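Cellulosomal scaffoldin adaptor protein B (Acetivibrio cellulolyticus, PDB 3FNK) serves as a scaffoldin of the cellulosome, this chain being its second type II cohesin module, which binds dockerin modules. Local coordinates at residues G82-G87 against S101-E106; S72-V77 against T117-V122; V62-S67 against G87-S92. All coordinates share one frame; numbering follows the deposited sequence. Where two conformers were deposited one is given.

Interaction 1 (G82-G87 against S101-E106)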
ATOM      1  N   GLY A  82     -18.794   5.826   0.688  1.00 25.91           N
ATOM      2  CA  GLY A  82     -18.975   4.371   0.644  1.00 25.16           C
ATOM      3  C   GLY A  82     -17.695   3.599   0.307  1.00 24.86           C
ATOM      4  O   GLY A  82     -17.621   2.927  -0.716  1.00 25.26           O
ATOM      5  N   PRO A  83     -16.678   3.694   1.165  1.00 24.60           N
ATOM      6  CA  PRO A  83     -15.453   2.902   0.925  1.00 24.80           C
ATOM      7  C   PRO A  83     -15.652   1.381   1.138  1.00 24.54           C
ATOM      8  O   PRO A  83     -16.397   0.955   2.029  1.00 25.40           O
ATOM      9  CB  PRO A  83     -14.461   3.455   1.956  1.00 24.89           C
ATOM     10  CG  PRO A  83     -15.338   3.977   3.071  1.00 24.92           C
ATOM     11  CD  PRO A  83     -16.569   4.540   2.355  1.00 24.26           C
ATOM     12  N   ILE A  84     -15.050   0.590   0.268  1.00 23.31           N
ATOM     13  CA  ILE A  84     -15.028  -0.834   0.468  0.50 23.45           C
ATOM     14  C   ILE A  84     -13.542  -1.251   0.436  1.00 23.35           C
ATOM     15  O   ILE A  84     -12.744  -0.685  -0.337  1.00 22.41           O
ATOM     16  CB  ILE A  84     -15.981  -1.519  -0.569  0.50 23.08           C
ATOM     17  CG1 ILE A  84     -16.171  -2.999  -0.279  0.50 24.89           C
ATOM     18  CG2 ILE A  84     -15.538  -1.272  -2.009  0.50 22.88           C
ATOM     19  CD1 ILE A  84     -17.123  -3.665  -1.282  0.50 25.64           C
ATOM     20  N   VAL A  85     -13.162  -2.189   1.306  1.00 22.84           N
ATOM     21  CA  VAL A  85     -11.759  -2.611   1.402  1.00 22.34           C
ATOM     22  C   VAL A  85     -11.708  -4.133   1.409  1.00 23.91           C
ATOM     23  O   VAL A  85     -12.603  -4.768   2.002  1.00 22.90           O
ATOM     24  CB  VAL A  85     -11.118  -2.026   2.682  1.00 22.95           C
ATOM     25  CG1 VAL A  85     -11.838  -2.512   3.972  1.00 21.08           C
ATOM     26  CG2 VAL A  85      -9.613  -2.264   2.744  1.00 22.54           C
ATOM     27  N   GLN A  86     -10.690  -4.715   0.760  1.00 23.33           N
ATOM     28  CA  GLN A  86     -10.502  -6.178   0.732  1.00 23.53           C
ATOM     29  C   GLN A  86      -9.010  -6.543   0.661  1.00 24.32           C
ATOM     30  O   GLN A  86      -8.239  -5.833   0.000  1.00 23.09           O
ATOM     31  CB  GLN A  86     -11.229  -6.815  -0.466  1.00 22.82           C
ATOM     32  CG  GLN A  86     -11.394  -8.356  -0.371  1.00 24.79           C
ATOM     33  CD  GLN A  86     -12.003  -9.001  -1.623  1.00 24.35           C
ATOM     34  OE1 GLN A  86     -12.387  -8.325  -2.590  1.00 23.20           O
ATOM     35  NE2 GLN A  86     -12.097 -10.314  -1.597  1.00 25.04           N
ATOM     36  N   GLY A  87      -8.629  -7.650   1.311  1.00 24.27           N
ATOM     37  CA  GLY A  87      -7.275  -8.237   1.179  1.00 24.62           C
ATOM     38  C   GLY A  87      -7.354  -9.658   0.672  1.00 25.18           C
ATOM     39  O   GLY A  87      -8.133 -10.436   1.211  1.00 24.90           O
ATOM     40  N   SER A 101     -11.520   1.219  -2.319  1.00 21.27           N
ATOM     41  CA  SER A 101     -12.105   2.235  -3.208  1.00 21.87           C
ATOM     42  C   SER A 101     -13.364   2.885  -2.605  1.00 21.52           C
ATOM     43  O   SER A 101     -14.075   2.253  -1.862  1.00 20.46           O
ATOM     44  CB  SER A 101     -12.566   1.628  -4.544  1.00 20.84           C
ATOM     45  OG  SER A 101     -11.536   1.535  -5.508  1.00 25.00           O
ATOM     46  N   TYR A 102     -13.629   4.142  -2.958  1.00 21.19           N
ATOM     47  CA  TYR A 102     -14.956   4.717  -2.811  1.00 21.13           C
ATOM     48  C   TYR A 102     -15.888   4.139  -3.867  1.00 21.41           C
ATOM     49  O   TYR A 102     -15.460   3.881  -5.002  1.00 22.24           O
ATOM     50  CB  TYR A 102     -14.863   6.224  -2.985  1.00 20.88           C
ATOM     51  CG  TYR A 102     -14.279   6.956  -1.784  1.00 20.19           C
ATOM     52  CD1 TYR A 102     -13.458   8.081  -1.954  1.00 18.32           C
ATOM     53  CD2 TYR A 102     -14.537   6.526  -0.490  1.00 20.35           C
ATOM     54  CE1 TYR A 102     -12.934   8.769  -0.863  1.00 23.16           C
ATOM     55  CE2 TYR A 102     -14.000   7.191   0.613  1.00 20.41           C
ATOM     56  CZ  TYR A 102     -13.225   8.340   0.424  1.00 23.47           C
ATOM     57  OH  TYR A 102     -12.691   8.996   1.523  1.00 20.47           O
ATOM     58  N   THR A 103     -17.165   3.974  -3.518  1.00 21.31           N
ATOM     59  CA  THR A 103     -18.162   3.463  -4.459  1.00 21.08           C
ATOM     60  C   THR A 103     -19.227   4.509  -4.828  1.00 20.15           C
ATOM     61  O   THR A 103     -19.791   4.456  -5.938  1.00 19.21           O
ATOM     62  CB  THR A 103     -18.892   2.200  -3.892  1.00 21.32           C
ATOM     63  OG1 THR A 103     -19.364   2.473  -2.574  1.00 22.34           O
ATOM     64  CG2 THR A 103     -17.948   1.007  -3.853  1.00 22.40           C
ATOM     65  N   ALA A 104     -19.491   5.443  -3.913  1.00 20.64           N
ATOM     66  CA  ALA A 104     -20.470   6.524  -4.146  1.00 20.52           C
ATOM     67  C   ALA A 104     -19.752   7.719  -4.823  1.00 21.19           C
ATOM     68  O   ALA A 104     -19.544   8.793  -4.205  1.00 20.34           O
ATOM     69  CB  ALA A 104     -21.138   6.965  -2.805  1.00 20.85           C
ATOM     70  N   LEU A 105     -19.334   7.501  -6.068  1.00 20.78           N
ATOM     71  CA  LEU A 105     -18.423   8.436  -6.763  1.00 22.19           C
ATOM     72  C   LEU A 105     -19.111   9.740  -7.079  1.00 22.61           C
ATOM     73  O   LEU A 105     -18.505  10.803  -6.987  1.00 21.86           O
ATOM     74  CB  LEU A 105     -17.895   7.810  -8.048  1.00 21.34           C
ATOM     75  CG  LEU A 105     -17.090   6.525  -7.781  1.00 23.41           C
ATOM     76  CD1 LEU A 105     -16.496   6.073  -9.091  1.00 20.85           C
ATOM     77  CD2 LEU A 105     -15.986   6.819  -6.708  1.00 22.74           C
ATOM     78  N   GLU A 106     -20.386   9.657  -7.475  1.00 23.63           N
ATOM     79  CA  GLU A 106     -21.161  10.878  -7.717  1.00 24.02           C
ATOM     80  C   GLU A 106     -21.187  11.814  -6.488  1.00 24.26           C
ATOM     81  O   GLU A 106     -20.952  13.033  -6.641  1.00 22.63           O
ATOM     82  CB  GLU A 106     -22.568  10.548  -8.189  1.00 24.75           C
ATOM     83  CG  GLU A 106     -23.296  11.769  -8.779  1.00 26.39           C
ATOM     84  CD  GLU A 106     -24.603  11.365  -9.370  1.00 29.66           C
ATOM     85  OE1 GLU A 106     -25.250  10.445  -8.819  1.00 30.80           O
ATOM     86  OE2 GLU A 106     -24.980  11.917 -10.417  1.00 35.26           O
TER

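Interaction 2 (S72-V77 against T117-V122)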
ATOM      1  N   SER A  72      -6.269   1.286   7.924  1.00 31.05           N
ATOM      2  CA  SER A  72      -6.619   2.433   7.097  1.00 32.13           C
ATOM      3  C   SER A  72      -5.661   3.608   7.251  1.00 32.30           C
ATOM      4  O   SER A  72      -5.072   3.784   8.318  1.00 32.18           O
ATOM      5  CB  SER A  72      -8.031   2.920   7.433  1.00 31.97           C
ATOM      6  OG  SER A  72      -9.021   2.163   6.742  1.00 34.16           O
ATOM      7  N   GLY A  73      -5.559   4.421   6.193  1.00 32.81           N
ATOM      8  CA  GLY A  73      -4.818   5.688   6.218  1.00 32.21           C
ATOM      9  C   GLY A  73      -5.700   6.906   6.407  1.00 31.57           C
ATOM     10  O   GLY A  73      -6.795   6.802   6.953  1.00 31.37           O
ATOM     11  N   GLU A  74      -5.208   8.061   5.970  1.00 30.53           N
ATOM     12  CA  GLU A  74      -5.934   9.317   6.031  1.00 30.66           C
ATOM     13  C   GLU A  74      -6.906   9.397   4.888  1.00 29.50           C
ATOM     14  O   GLU A  74      -7.874  10.127   4.979  1.00 30.53           O
ATOM     15  CB  GLU A  74      -4.986  10.521   5.857  1.00 31.35           C
ATOM     16  CG  GLU A  74      -3.775  10.509   6.769  1.00 35.35           C
ATOM     17  CD  GLU A  74      -2.616  11.383   6.243  1.00 38.40           C
ATOM     18  OE1 GLU A  74      -2.385  11.507   5.002  1.00 33.91           O
ATOM     19  OE2 GLU A  74      -1.915  11.921   7.121  1.00 43.37           O
ATOM     20  N   LEU A  75      -6.633   8.717   3.779  1.00 27.85           N
ATOM     21  CA  LEU A  75      -7.542   8.825   2.618  1.00 27.00           C
ATOM     22  C   LEU A  75      -8.505   7.632   2.548  1.00 26.48           C
ATOM     23  O   LEU A  75      -8.223   6.591   3.132  1.00 26.55           O
ATOM     24  CB  LEU A  75      -6.764   8.953   1.299  1.00 26.31           C
ATOM     25  CG  LEU A  75      -5.688  10.068   1.249  1.00 26.81           C
ATOM     26  CD1 LEU A  75      -5.094  10.154  -0.169  1.00 25.90           C
ATOM     27  CD2 LEU A  75      -6.253  11.452   1.703  1.00 27.46           C
ATOM     28  N   LEU A  76      -9.610   7.789   1.814  1.00 25.12           N
ATOM     29  CA  LEU A  76     -10.554   6.688   1.586  1.00 25.38           C
ATOM     30  C   LEU A  76     -11.322   6.248   2.856  1.00 25.91           C
ATOM     31  O   LEU A  76     -11.815   5.104   2.944  1.00 23.82           O
ATOM     32  CB  LEU A  76      -9.808   5.498   0.943  1.00 24.68           C
ATOM     33  CG  LEU A  76      -9.096   5.779  -0.401  1.00 25.31           C
ATOM     34  CD1 LEU A  76      -8.419   4.501  -0.964  1.00 25.04           C
ATOM     35  CD2 LEU A  76     -10.049   6.391  -1.431  1.00 22.13           C
ATOM     36  N   VAL A  77     -11.392   7.147   3.845  1.00 26.47           N
ATOM     37  CA  VAL A  77     -12.165   6.892   5.068  1.00 28.43           C
ATOM     38  C   VAL A  77     -13.380   7.795   5.257  1.00 30.15           C
ATOM     39  O   VAL A  77     -13.999   7.783   6.337  1.00 31.45           O
ATOM     40  CB  VAL A  77     -11.290   6.919   6.367  1.00 28.31           C
ATOM     41  CG1 VAL A  77     -10.361   5.765   6.378  1.00 27.79           C
ATOM     42  CG2 VAL A  77     -10.507   8.226   6.473  1.00 28.57           C
ATOM     43  N   THR A 117      -3.395  13.456  -2.056  1.00 25.31           N
ATOM     44  CA  THR A 117      -2.122  13.249  -1.380  1.00 26.24           C
ATOM     45  C   THR A 117      -2.362  12.761   0.037  1.00 26.09           C
ATOM     46  O   THR A 117      -3.109  13.371   0.767  1.00 26.50           O
ATOM     47  CB  THR A 117      -1.293  14.560  -1.356  1.00 26.02           C
ATOM     48  OG1 THR A 117      -1.039  14.969  -2.707  1.00 26.57           O
ATOM     49  CG2 THR A 117       0.064  14.326  -0.626  1.00 26.06           C
ATOM     50  N   GLY A 118      -1.725  11.656   0.412  1.00 26.31           N
ATOM     51  CA  GLY A 118      -1.854  11.139   1.744  1.00 25.85           C
ATOM     52  C   GLY A 118      -1.629   9.644   1.844  1.00 25.79           C
ATOM     53  O   GLY A 118      -1.304   8.957   0.863  1.00 24.39           O
ATOM     54  N   THR A 119      -1.820   9.132   3.046  1.00 25.54           N
ATOM     55  CA  THR A 119      -1.586   7.708   3.261  1.00 26.11           C
ATOM     56  C   THR A 119      -2.862   6.890   2.934  1.00 25.97           C
ATOM     57  O   THR A 119      -3.990   7.361   3.135  1.00 24.22           O
ATOM     58  CB  THR A 119      -1.148   7.442   4.699  1.00 26.23           C
ATOM     59  OG1 THR A 119      -2.192   7.885   5.557  1.00 28.50           O
ATOM     60  CG2 THR A 119       0.144   8.226   5.011  1.00 26.48           C
ATOM     61  N   LEU A 120      -2.630   5.661   2.468  1.00 25.65           N
ATOM     62  CA  LEU A 120      -3.666   4.766   1.961  1.00 25.84           C
ATOM     63  C   LEU A 120      -3.903   3.546   2.826  1.00 26.38           C
ATOM     64  O   LEU A 120      -5.014   3.034   2.885  1.00 25.94           O
ATOM     65  CB  LEU A 120      -3.309   4.280   0.535  1.00 25.10           C
ATOM     66  CG  LEU A 120      -3.162   5.328  -0.580  1.00 22.63           C
ATOM     67  CD1 LEU A 120      -3.080   4.605  -1.898  1.00 21.42           C
ATOM     68  CD2 LEU A 120      -4.326   6.311  -0.590  1.00 24.00           C
ATOM     69  N   ALA A 121      -2.842   3.068   3.472  1.00 27.53           N
ATOM     70  CA  ALA A 121      -2.846   1.750   4.056  1.00 28.25           C
ATOM     71  C   ALA A 121      -1.569   1.505   4.843  1.00 30.05           C
ATOM     72  O   ALA A 121      -0.436   1.891   4.413  1.00 30.17           O
ATOM     73  CB  ALA A 121      -2.983   0.708   2.962  1.00 27.32           C
ATOM     74  N   VAL A 122      -1.752   0.848   5.985  1.00 30.34           N
ATOM     75  CA  VAL A 122      -0.644   0.463   6.842  1.00 30.40           C
ATOM     76  C   VAL A 122      -0.675  -1.045   7.074  1.00 31.64           C
ATOM     77  O   VAL A 122      -1.703  -1.633   7.437  1.00 31.43           O
ATOM     78  CB  VAL A 122      -0.666   1.188   8.192  1.00 30.61           C
ATOM     79  CG1 VAL A 122       0.654   0.948   8.941  1.00 30.10           C
ATOM     80  CG2 VAL A 122      -0.916   2.663   8.024  1.00 29.59           C
TER
HETATM   81  O   HOH W   1      -7.201   4.197   4.051  1.00 28.83           O

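Interaction 3 (V62-S67 against G87-S92)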
ATOM      1  N   VAL A  62      -0.823  -9.184  15.446  1.00 43.79           N
ATOM      2  CA  VAL A  62      -1.402 -10.458  15.058  0.50 43.24           C
ATOM      3  C   VAL A  62      -1.196 -10.747  13.568  1.00 42.87           C
ATOM      4  O   VAL A  62      -1.412  -9.886  12.693  1.00 43.15           O
ATOM      5  CB  VAL A  62      -2.885 -10.657  15.544  0.50 43.42           C
ATOM      6  CG1 VAL A  62      -3.835  -9.609  14.958  0.50 43.52           C
ATOM      7  CG2 VAL A  62      -3.359 -12.064  15.213  0.50 42.72           C
ATOM      8  N   ALA A  63      -0.745 -11.980  13.315  1.00 41.11           N
ATOM      9  CA  ALA A  63      -0.443 -12.489  12.004  1.00 39.42           C
ATOM     10  C   ALA A  63      -1.594 -12.247  11.007  1.00 38.97           C
ATOM     11  O   ALA A  63      -2.756 -12.478  11.338  1.00 38.76           O
ATOM     12  CB  ALA A  63      -0.135 -13.941  12.110  1.00 38.84           C
ATOM     13  N   TYR A  64      -1.266 -11.762   9.807  1.00 37.05           N
ATOM     14  CA  TYR A  64      -2.249 -11.659   8.719  1.00 35.81           C
ATOM     15  C   TYR A  64      -2.586 -13.068   8.244  1.00 34.97           C
ATOM     16  O   TYR A  64      -1.700 -13.931   8.235  1.00 33.55           O
ATOM     17  CB  TYR A  64      -1.676 -10.901   7.502  1.00 36.16           C
ATOM     18  CG  TYR A  64      -1.845  -9.399   7.493  1.00 35.01           C
ATOM     19  CD1 TYR A  64      -2.252  -8.702   8.622  1.00 34.95           C
ATOM     20  CD2 TYR A  64      -1.554  -8.672   6.345  1.00 36.36           C
ATOM     21  CE1 TYR A  64      -2.383  -7.308   8.599  1.00 36.45           C
ATOM     22  CE2 TYR A  64      -1.679  -7.267   6.315  1.00 35.22           C
ATOM     23  CZ  TYR A  64      -2.093  -6.609   7.427  1.00 35.57           C
ATOM     24  OH  TYR A  64      -2.215  -5.250   7.394  1.00 36.18           O
ATOM     25  N   THR A  65      -3.846 -13.272   7.829  1.00 33.69           N
ATOM     26  CA  THR A  65      -4.280 -14.450   7.044  1.00 32.74           C
ATOM     27  C   THR A  65      -4.413 -14.033   5.593  1.00 32.40           C
ATOM     28  O   THR A  65      -4.197 -12.868   5.258  1.00 31.87           O
ATOM     29  CB  THR A  65      -5.691 -14.962   7.442  1.00 32.56           C
ATOM     30  OG1 THR A  65      -6.684 -14.083   6.896  1.00 33.55           O
ATOM     31  CG2 THR A  65      -5.861 -15.047   8.942  1.00 33.55           C
ATOM     32  N   ASN A  66      -4.803 -14.970   4.733  1.00 31.73           N
ATOM     33  CA  ASN A  66      -4.962 -14.653   3.332  1.00 32.27           C
ATOM     34  C   ASN A  66      -6.121 -13.688   2.992  1.00 31.36           C
ATOM     35  O   ASN A  66      -6.334 -13.343   1.811  1.00 29.81           O
ATOM     36  CB  ASN A  66      -5.004 -15.925   2.503  1.00 32.77           C
ATOM     37  CG  ASN A  66      -3.619 -16.503   2.284  1.00 36.72           C
ATOM     38  OD1 ASN A  66      -2.611 -15.778   2.262  1.00 38.82           O
ATOM     39  ND2 ASN A  66      -3.559 -17.794   2.101  1.00 38.05           N
ATOM     40  N   SER A  67      -6.818 -13.223   4.025  1.00 30.51           N
ATOM     41  CA  SER A  67      -7.932 -12.327   3.818  1.00 31.15           C
ATOM     42  C   SER A  67      -7.862 -11.085   4.723  1.00 30.70           C
ATOM     43  O   SER A  67      -8.786 -10.262   4.723  1.00 29.41           O
ATOM     44  CB  SER A  67      -9.280 -13.085   3.988  1.00 31.42           C
ATOM     45  OG  SER A  67      -9.483 -13.460   5.359  1.00 32.68           O
ATOM     46  N   GLY A  87      -8.629  -7.650   1.311  1.00 24.27           N
ATOM     47  CA  GLY A  87      -7.275  -8.237   1.179  1.00 24.62           C
ATOM     48  C   GLY A  87      -7.354  -9.658   0.672  1.00 25.18           C
ATOM     49  O   GLY A  87      -8.133 -10.436   1.211  1.00 24.90           O
ATOM     50  N   VAL A  88      -6.623  -9.967  -0.405  1.00 25.32           N
ATOM     51  CA  VAL A  88      -6.514 -11.306  -0.957  1.00 26.94           C
ATOM     52  C   VAL A  88      -5.019 -11.682  -1.125  1.00 28.20           C
ATOM     53  O   VAL A  88      -4.377 -11.349  -2.135  1.00 27.64           O
ATOM     54  CB  VAL A  88      -7.279 -11.492  -2.300  1.00 26.76           C
ATOM     55  CG1 VAL A  88      -7.209 -12.938  -2.736  1.00 27.94           C
ATOM     56  CG2 VAL A  88      -8.741 -11.099  -2.157  1.00 27.15           C
ATOM     57  N   HIS A  89      -4.497 -12.387  -0.129  1.00 29.20           N
ATOM     58  CA  HIS A  89      -3.058 -12.646   0.005  1.00 31.58           C
ATOM     59  C   HIS A  89      -2.647 -14.083  -0.276  1.00 33.42           C
ATOM     60  O   HIS A  89      -3.493 -14.986  -0.408  1.00 33.09           O
ATOM     61  CB  HIS A  89      -2.628 -12.242   1.404  1.00 30.66           C
ATOM     62  CG  HIS A  89      -3.220 -10.940   1.846  1.00 30.76           C
ATOM     63  ND1 HIS A  89      -3.287  -9.838   1.014  1.00 27.94           N
ATOM     64  CD2 HIS A  89      -3.775 -10.559   3.025  1.00 30.02           C
ATOM     65  CE1 HIS A  89      -3.849  -8.837   1.669  1.00 27.65           C
ATOM     66  NE2 HIS A  89      -4.153  -9.244   2.886  1.00 26.23           N
ATOM     67  N   LYS A  90      -1.339 -14.278  -0.385  1.00 35.07           N
ATOM     68  CA  LYS A  90      -0.741 -15.600  -0.498  1.00 36.69           C
ATOM     69  C   LYS A  90       0.469 -15.570   0.416  1.00 37.42           C
ATOM     70  O   LYS A  90       1.614 -15.443  -0.047  1.00 37.16           O
ATOM     71  CB  LYS A  90      -0.332 -15.860  -1.948  1.00 37.54           C
ATOM     72  CG  LYS A  90      -1.124 -16.898  -2.679  1.00 40.64           C
ATOM     73  CD  LYS A  90      -0.464 -18.249  -2.467  1.00 43.86           C
ATOM     74  CE  LYS A  90      -0.544 -19.094  -3.722  1.00 47.19           C
ATOM     75  NZ  LYS A  90       0.001 -20.466  -3.436  1.00 49.01           N
ATOM     76  N   ILE A  91       0.203 -15.654   1.712  1.00 37.45           N
ATOM     77  CA  ILE A  91       1.185 -15.376   2.758  1.00 39.66           C
ATOM     78  C   ILE A  91       2.397 -16.312   2.703  1.00 40.23           C
ATOM     79  O   ILE A  91       3.499 -15.939   3.096  1.00 41.28           O
ATOM     80  CB  ILE A  91       0.508 -15.461   4.140  1.00 38.99           C
ATOM     81  CG1 ILE A  91      -0.520 -14.353   4.267  1.00 40.47           C
ATOM     82  CG2 ILE A  91       1.511 -15.359   5.258  1.00 41.02           C
ATOM     83  CD1 ILE A  91      -0.079 -13.191   5.100  1.00 41.75           C
ATOM     84  N   SER A  92       2.183 -17.513   2.191  1.00 41.37           N
ATOM     85  CA  SER A  92       3.215 -18.520   2.158  1.00 42.37           C
ATOM     86  C   SER A  92       4.167 -18.234   1.012  1.00 42.80           C
ATOM     87  O   SER A  92       5.309 -18.677   1.048  1.00 43.27           O
ATOM     88  CB  SER A  92       2.614 -19.916   2.008  1.00 41.95           C
ATOM     89  OG  SER A  92       2.040 -20.088   0.719  1.00 43.90           O
TER
HETATM   90  O   HOH W   2      -0.626 -18.905   1.367  1.00 37.92           O
HETATM   91  O   HOH W   3     -10.748  -9.511   2.550  1.00 35.63           O

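Interaction 1 (G82-G87 against S101-E106)
The beta hairpin of strands 83-87 and 95-102, part of the cohesin beta sandwich, is paired at its open end, away from the 88-94 connection, where G82, P83 and I84 meet S101, Y102 and T103. Its antiparallel pairing is set by I84 and S101, which exchange two backbone hydrogen bonds. I84 N reaches S101 O at 2.9 Å, with 161° at the hydrogen; S101 N returns to I84 O at 3.0 Å. Beside this pair, P83 CA lies 3.2 Å from S101 O, a CA-H...O contact to the oxygen that also accepts I84 N. P83 and Y102 point to one face of the sheet. There P83 CB is 3.9 Å from Y102 CD2, while P83 N sits at the edge of the tyrosine ring, near its plane. The ring is fixed by further partners: Y102 OH is hydrogen-bonded to E115 OE1 and S78 N, and Y81 and Y108 each make an edge-to-face pair with the ring. Next to this pair, G82 O is gripped twice by T103. T103 OG1, set between its own backbone N and carbonyl carbon, donates to it at 2.6 Å in the carbonyl plane, on a lone pair; T103 N adds a weak bond. The methyl branch, T103 CG2, meets I84 CG2 at 3.8 Å, the two side chains crossing at about a right angle.

Interaction 2 (S72-V77 against T117-V122)
E74 and T119 hold each other by two reciprocal backbone-to-side-chain bonds. From its start, the E74 side chain runs past the T119 hydroxyl: CB is 3.9 Å from T119 OG1, CG closes to 3.3 Å, and CD lies 3.6 Å from the same oxygen. E74 CG stands anti to the carbonyl carbon and the chain is extended beyond it, which carries the carboxylate across to the T119 backbone N. At the tip, E74 OE1 accepts from T119 N at 3.1 Å, met from above the carboxylate plane, and also touches G118 CA. In return, T119 OG1 accepts from E74 N at 3.0 Å. L75 N, one residue on, donates to T119 O at 3.0 Å, nearly straight onto the carbonyl. L75 reaches inward, its CD1 lying 3.9 Å from L120 CD2, with I33 as a further neighbour of both leucines. Beside G73, whose N is 3.6 Å from L120 O, a water bridges the two, accepting from G73 N and donating to L120 O and L75 O. The 72-77 loop is thus laid on strand 118-127 of the cohesin beta sandwich, a strand that carries a classic beta bulge where L120 and A121 both face V31.

Interaction 3 (V62-S67 against G87-S92)
Two direct hydrogen bonds, both accepted by N66, tie the 62-67 loop to the 87-92 loop. N66 O takes H89 N at 2.8 Å in an almost straight bond (176° at hydrogen), though the donor stands above the carbonyl plane. N66 OD1 takes I91 N at 2.9 Å, this time in the plane of the amide carbonyl. The asparagine side chain leaves CB on the side away from its own carbonyl, so that the amide lies close over H89 O, an acceptor beside an acceptor, while OD1 is engaged by I91 N. Two waters extend the set: one accepts from N66 ND2 and S92 N, and another donates to S67 O and accepts from G87 N. Weaker CA-H...O contacts join S67 CA to G87 O at 3.2 Å and V88 CA to N66 O at 3.4 Å. Within the 62-67 segment, T65 OG1 accepts from S67 N at 3.0 Å, forming an ST turn; apart from G87, the end of strand 83-87, both segments are loops of the cohesin sandwich, one leading toward strand 71-72 and the other linking the strands of the 83-87/95-102 hairpin. Among the rings, H89 is held at both nitrogens, NE2 by S68 O and ND1 by N97 N. This places H89 CD2 3.2 Å from T65 O, which lies at the ring edge. The Y64 and H89 ring planes differ by only 12° but are displaced, centroids 6.0 Å apart, with little overlap. Apolar contact comes from I91, whose CD1 lies 3.7 Å from Y64 CB and which also packs on A55 and L96.

In the fold
Interactions 1 and 3 sit at opposite ends of the 83-87/95-102 hairpin and share G87, their centres about 21 Å apart. Interaction 1 is a surface contact of regular strand pairing; interaction 3, partly buried, relies on loop-to-loop bonds to an asparagine and on waters. Interaction 2 lies deepest, its centre about 9 Å from that of the chain, and joins a loop to strand 118-127 of the other sheet through side-chain-to-backbone and backbone bonds and a bridging water, over leucine packing. It meets interaction 1 directly: Y102 OH packs on L76 CA and P83 CB on L76 O. Its touch with interaction 3 is looser, Y64 OH lying 3.7 Å from V122 O.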